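Local coordinates for protein peptidoglycan D,D-transpeptidase FtsI (Yersinia pestis, PDB 6SYN) that catalyses, as a class B penicillin-binding protein, the transpeptidation that cross-links peptidoglycan strands, probably during septum formation in cell division, at residues A[206-211]-A[372-377]; A[246-251]-A[474-479]. One frame throughout, in Å; residues are numbered along the deposited sequence.

Overall arrangement
Contacts 1 and 2 both lie in the transpeptidase domain, with centres 12 Å apart, and share its five-stranded antiparallel sheet. Strands 204-211 and 471-478 are neighbours there: Val-208 O and Val-474 N lie 2.8 Å apart, and Thr-206 N and Val-476 O 3.0 Å, both probable hydrogen bonds. Contact 1 sets helix 370-381 on this sheet, and that helix also reaches the second strand, where Leu-373 CD2 is 3.6 Å from Val-474 CG1. Contact 2 brings in the loop leading to Ser-252 and Lys-255, which line the pocket of the bound penicillin-derived ligand; the side chain of Val-476 is about 11 Å from that ligand.

Contact 1: A[206-211]-A[372-377]; sequences TAVLVD and QLARVY
Ala-374 meets strand 206-211 through its single methyl, which points at the strand between Val-208 and Val-210. Its CB lies 3.4 Å from Val-208 CG1 and 3.6 Å from Val-210 CG2, so the two valines present different branches to the same partner. The two valines share one torsion (chi1 -179° at Val-208) and differ in where they stand along the strand: CG1 of Val-208 runs on toward Val-210, while CG2 of Val-210, beside the backbone N, leans back toward Val-208. The two methyls converge, with Val-208 CG1 and Val-210 CG2 3.8 Å apart, and the alanine methyl rests against both. A residue this small lets the helix backbone come close to the sheet: the CA atoms of Val-208 and Ala-374 are 6.2 Å apart. Beta-branched valines suit the strand, where alternate residues face the helix, while Leu-209 between them turns to the other side, onto Leu-218 and Leu-473. Leu-371 touches Val-208 and Ala-378 touches Val-210, extending the apolar stripe one turn each way from Ala-374. Farther round the helix, Arg-375 NH1 bonds to Ala-333 O and Tyr-377 OH to Thr-253 O. Helix 370-381 thus packs on one face of the central sheet, over strand 204-211, which is itself flanked by strands 217-223 and 471-478.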
loop_
_atom_site.group_PDB
_atom_site.type_symbol
_atom_site.label_atom_id
_atom_site.label_comp_id
_atom_site.label_asym_id
_atom_site.label_seq_id
_atom_site.Cartn_x
_atom_site.Cartn_y
_atom_site.Cartn_z
ATOM N N THR A 206 -0.681 -0.984 4.986
ATOM C CA THR A 206 -0.895 -0.559 3.585
ATOM C C THR A 206 -2.032 -1.403 3.006
ATOM O O THR A 206 -2.140 -2.600 3.359
ATOM C CB THR A 206 0.418 -0.531 2.783
ATOM O OG1 THR A 206 0.173 -0.992 1.453
ATOM C CG2 THR A 206 1.534 -1.347 3.395
ATOM N N ALA A 207 -2.887 -0.746 2.222
ATOM C CA ALA A 207 -3.992 -1.349 1.450
ATOM C C ALA A 207 -3.776 -1.003 -0.022
ATOM O O ALA A 207 -3.593 0.196 -0.321
ATOM C CB ALA A 207 -5.317 -0.836 1.950
ATOM N N VAL A 208 -3.756 -2.016 -0.891
ATOM C CA VAL A 208 -3.702 -1.834 -2.370
ATOM C C VAL A 208 -4.967 -2.452 -2.972
ATOM O O VAL A 208 -5.281 -3.611 -2.633
ATOM C CB VAL A 208 -2.416 -2.425 -2.978
ATOM C CG1 VAL A 208 -2.360 -2.216 -4.485
ATOM C CG2 VAL A 208 -1.174 -1.849 -2.321
ATOM N N LEU A 209 -5.653 -1.678 -3.818
ATOM C CA LEU A 209 -6.868 -2.076 -4.573
ATOM C C LEU A 209 -6.570 -1.976 -6.072
ATOM O O LEU A 209 -6.240 -0.867 -6.538
ATOM C CB LEU A 209 -8.016 -1.139 -4.194
ATOM C CG LEU A 209 -9.368 -1.477 -4.815
ATOM C CD1 LEU A 209 -9.998 -2.669 -4.117
ATOM C CD2 LEU A 209 -10.292 -0.270 -4.767
ATOM N N VAL A 210 -6.715 -3.085 -6.798
ATOM C CA VAL A 210 -6.371 -3.189 -8.246
ATOM C C VAL A 210 -7.604 -3.665 -9.018
ATOM O O VAL A 210 -8.285 -4.593 -8.547
ATOM C CB VAL A 210 -5.174 -4.129 -8.469
ATOM C CG1 VAL A 210 -4.812 -4.244 -9.945
ATOM C CG2 VAL A 210 -3.970 -3.693 -7.647
ATOM N N ASP A 211 -7.864 -3.023 -10.158
ATOM C CA ASP A 211 -8.853 -3.467 -11.167
ATOM C C ASP A 211 -8.353 -4.786 -11.760
ATOM O O ASP A 211 -7.213 -4.823 -12.262
ATOM C CB ASP A 211 -9.045 -2.404 -12.248
ATOM C CG ASP A 211 -10.366 -2.520 -12.981
ATOM O OD1 ASP A 211 -10.638 -3.603 -13.536
ATOM O OD2 ASP A 211 -11.121 -1.530 -12.975
ATOM N N GLN A 372 3.053 -5.878 -5.229
ATOM C CA GLN A 372 3.375 -7.160 -5.907
ATOM C C GLN A 372 2.306 -8.197 -5.546
ATOM O O GLN A 372 1.871 -8.943 -6.448
ATOM C CB GLN A 372 4.777 -7.639 -5.536
ATOM C CG GLN A 372 5.863 -7.088 -6.447
ATOM C CD GLN A 372 7.205 -7.698 -6.134
ATOM O OE1 GLN A 372 7.571 -7.852 -4.972
ATOM N NE2 GLN A 372 7.944 -8.053 -7.175
ATOM N N LEU A 373 1.886 -8.206 -4.277
ATOM C CA LEU A 373 0.871 -9.149 -3.729
ATOM C C LEU A 373 -0.511 -8.837 -4.325
ATOM O O LEU A 373 -1.274 -9.787 -4.565
ATOM C CB LEU A 373 0.869 -9.044 -2.200
ATOM C CG LEU A 373 -0.024 -10.047 -1.469
ATOM C CD1 LEU A 373 0.368 -11.479 -1.802
ATOM C CD2 LEU A 373 0.030 -9.827 0.040
ATOM N N ALA A 374 -0.816 -7.554 -4.549
ATOM C CA ALA A 374 -2.090 -7.089 -5.144
ATOM C C ALA A 374 -2.194 -7.624 -6.573
ATOM O O ALA A 374 -3.288 -8.068 -6.963
ATOM C CB ALA A 374 -2.170 -5.585 -5.112
ATOM N N ARG A 375 -1.081 -7.604 -7.309
ATOM C CA ARG A 375 -1.024 -8.087 -8.711
ATOM C C ARG A 375 -1.230 -9.609 -8.742
ATOM O O ARG A 375 -1.914 -10.075 -9.671
ATOM C CB ARG A 375 0.288 -7.669 -9.372
ATOM C CG ARG A 375 0.299 -7.898 -10.878
ATOM C CD ARG A 375 1.646 -7.642 -11.520
ATOM N NE ARG A 375 2.738 -8.197 -10.736
ATOM C CZ ARG A 375 3.994 -7.773 -10.775
ATOM N NH1 ARG A 375 4.345 -6.781 -11.577
ATOM N NH2 ARG A 375 4.903 -8.349 -10.008
ATOM N N VAL A 376 -0.680 -10.356 -7.779
ATOM C CA VAL A 376 -0.943 -11.821 -7.649
ATOM C C VAL A 376 -2.466 -12.027 -7.592
ATOM O O VAL A 376 -2.997 -12.812 -8.395
ATOM C CB VAL A 376 -0.225 -12.443 -6.433
ATOM C CG1 VAL A 376 -0.728 -13.847 -6.131
ATOM C CG2 VAL A 376 1.285 -12.457 -6.613
ATOM N N TYR A 377 -3.153 -11.304 -6.710
ATOM C CA TYR A 377 -4.603 -11.478 -6.442
ATOM C C TYR A 377 -5.424 -10.914 -7.614
ATOM O O TYR A 377 -6.511 -11.474 -7.877
ATOM C CB TYR A 377 -4.923 -10.959 -5.035
ATOM C CG TYR A 377 -4.596 -11.994 -3.992
ATOM C CD1 TYR A 377 -3.290 -12.206 -3.576
ATOM C CD2 TYR A 377 -5.572 -12.850 -3.512
ATOM C CE1 TYR A 377 -2.973 -13.191 -2.657
ATOM C CE2 TYR A 377 -5.273 -13.847 -2.598
ATOM C CZ TYR A 377 -3.969 -14.016 -2.166
ATOM O OH TYR A 377 -3.676 -15.003 -1.271
#

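Contact 2: A[246-251]-A[474-479]; sequences DIFEPG and VVVIND
Phe-248 reaches from its loop toward strand 474-478 and crosses the side chain of Asn-478 at about a right angle. The leading atom of the ring, CZ, is 4.1 Å from Asn-478 CB and equally far from Asn-478 CG, so it packs on the carbon atoms at the foot of the amide. Ring and amide planes are turned 39° from each other, which is well short of a parallel stack. Nearer the base of the ring, Phe-248 CD2 approaches Val-476 CG2 at 4.5 Å, a looser apolar contact that also comes in obliquely. Val-476 and Asn-478, two residues apart on the strand, present their side chains to the same side of the sheet, and a long flat phenylalanine can span both from a loop whose backbone stays distant: the CA atoms of Phe-248 and Asn-478 are 9.4 Å apart. Phe-248 CG stands opposite its own carbonyl carbon (chi1 -68°), and from there the ring also touches Leu-457 and Tyr-459 of the adjoining strand.

The loop leads into Ser-252 and Lys-255, an SxxK pattern at the start of helix 255-264 as in penicillin-binding proteins generally, where its serine is the nucleophile; both residues line the ligand pocket here. Glu-249 ties the same loop to Gly-365 N and Tyr-452 OH through its two carboxylate oxygens.

Asparagine suits its position because its CB and CG can pack against the ring while the amide serves polar partners: OD1 accepts a hydrogen bond from Lys-445 NZ, and ND2 makes a weak one with Ser-204 OG.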
loop_
_atom_site.group_PDB
_atom_site.type_symbol
_atom_site.label_atom_id
_atom_site.label_comp_id
_atom_site.label_asym_id
_atom_site.label_seq_id
_atom_site.Cartn_x
_atom_site.Cartn_y
_atom_site.Cartn_z
ATOM N N ASP A 246 8.325 -1.090 1.321
ATOM C CA ASP A 246 8.281 -2.252 2.245
ATOM C C ASP A 246 8.318 -3.509 1.374
ATOM O O ASP A 246 7.437 -3.640 0.496
ATOM C CB ASP A 246 7.025 -2.290 3.122
ATOM C CG ASP A 246 7.064 -1.435 4.378
ATOM O OD1 ASP A 246 8.171 -1.024 4.797
ATOM O OD2 ASP A 246 5.979 -1.210 4.945
ATOM N N ILE A 247 9.306 -4.381 1.568
ATOM C CA ILE A 247 9.248 -5.769 1.022
ATOM C C ILE A 247 9.119 -6.719 2.216
ATOM O O ILE A 247 9.889 -6.578 3.177
ATOM C CB ILE A 247 10.408 -6.104 0.055
ATOM C CG1 ILE A 247 11.683 -6.595 0.752
ATOM C CG2 ILE A 247 10.677 -4.941 -0.892
ATOM C CD1 ILE A 247 12.443 -5.552 1.526
ATOM N N PHE A 248 8.109 -7.587 2.177
ATOM C CA PHE A 248 7.711 -8.492 3.284
ATOM C C PHE A 248 7.644 -9.931 2.778
ATOM O O PHE A 248 7.313 -10.140 1.589
ATOM C CB PHE A 248 6.318 -8.144 3.818
ATOM C CG PHE A 248 6.195 -6.827 4.540
ATOM C CD1 PHE A 248 7.023 -6.518 5.608
ATOM C CD2 PHE A 248 5.218 -5.914 4.178
ATOM C CE1 PHE A 248 6.898 -5.308 6.277
ATOM C CE2 PHE A 248 5.084 -4.713 4.857
ATOM C CZ PHE A 248 5.925 -4.411 5.904
ATOM N N GLU A 249 7.892 -10.884 3.676
ATOM C CA GLU A 249 7.535 -12.310 3.469
ATOM C C GLU A 249 6.007 -12.415 3.377
ATOM O O GLU A 249 5.286 -11.955 4.266
ATOM C CB GLU A 249 8.184 -13.163 4.561
ATOM C CG GLU A 249 9.690 -13.263 4.389
ATOM C CD GLU A 249 10.348 -14.482 5.009
ATOM O OE1 GLU A 249 10.514 -14.493 6.245
ATOM O OE2 GLU A 249 10.696 -15.416 4.255
ATOM N N PRO A 250 5.466 -12.970 2.265
ATOM C CA PRO A 250 4.019 -13.016 2.036
ATOM C C PRO A 250 3.245 -13.955 2.972
ATOM O O PRO A 250 2.059 -13.748 3.139
ATOM C CB PRO A 250 3.875 -13.501 0.585
ATOM C CG PRO A 250 5.163 -14.235 0.309
ATOM C CD PRO A 250 6.219 -13.522 1.130
ATOM N N GLY A 251 3.920 -14.951 3.550
ATOM C CA GLY A 251 3.303 -15.913 4.483
ATOM C C GLY A 251 2.162 -16.667 3.810
ATOM O O GLY A 251 2.201 -16.896 2.607
ATOM N N VAL A 474 -5.510 -6.090 -1.330
ATOM C CA VAL A 474 -4.560 -6.546 -0.273
ATOM C C VAL A 474 -4.621 -5.541 0.885
ATOM O O VAL A 474 -4.714 -4.322 0.628
ATOM C CB VAL A 474 -3.123 -6.697 -0.813
ATOM C CG1 VAL A 474 -2.108 -6.920 0.302
ATOM C CG2 VAL A 474 -3.017 -7.798 -1.857
ATOM N N VAL A 475 -4.597 -6.065 2.110
ATOM C CA VAL A 475 -4.467 -5.311 3.390
ATOM C C VAL A 475 -3.432 -6.055 4.247
ATOM O O VAL A 475 -3.630 -7.266 4.494
ATOM C CB VAL A 475 -5.836 -5.183 4.087
ATOM C CG1 VAL A 475 -5.760 -4.419 5.399
ATOM C CG2 VAL A 475 -6.866 -4.548 3.169
ATOM N N VAL A 476 -2.345 -5.368 4.616
ATOM C CA VAL A 476 -1.293 -5.854 5.562
ATOM C C VAL A 476 -1.176 -4.826 6.695
ATOM O O VAL A 476 -0.955 -3.640 6.392
ATOM C CB VAL A 476 0.061 -6.098 4.856
ATOM C CG1 VAL A 476 0.598 -4.859 4.151
ATOM C CG2 VAL A 476 1.111 -6.653 5.808
ATOM N N ILE A 477 -1.376 -5.258 7.944
ATOM C CA ILE A 477 -1.063 -4.468 9.174
ATOM C C ILE A 477 0.285 -4.970 9.689
ATOM O O ILE A 477 0.385 -6.162 10.045
ATOM C CB ILE A 477 -2.149 -4.588 10.265
ATOM C CG1 ILE A 477 -3.556 -4.270 9.746
ATOM C CG2 ILE A 477 -1.786 -3.734 11.472
ATOM C CD1 ILE A 477 -3.764 -2.836 9.323
ATOM N N ASN A 478 1.275 -4.082 9.731
ATOM C CA ASN A 478 2.662 -4.410 10.139
ATOM C C ASN A 478 2.795 -4.122 11.640
ATOM O O ASN A 478 2.674 -2.941 12.032
ATOM C CB ASN A 478 3.655 -3.690 9.223
ATOM C CG ASN A 478 5.035 -3.537 9.822
ATOM O OD1 ASN A 478 5.649 -4.516 10.241
ATOM N ND2 ASN A 478 5.529 -2.308 9.850
ATOM N N ASP A 479 2.951 -5.198 12.426
ATOM C CA ASP A 479 3.290 -5.245 13.877
ATOM C C ASP A 479 2.156 -4.703 14.748
ATOM O O ASP A 479 2.373 -3.796 15.552
ATOM C CB ASP A 479 4.617 -4.542 14.173
ATOM C CG ASP A 479 5.205 -4.914 15.525
ATOM O OD1 ASP A 479 4.698 -5.861 16.149
ATOM O OD2 ASP A 479 6.162 -4.257 15.943
#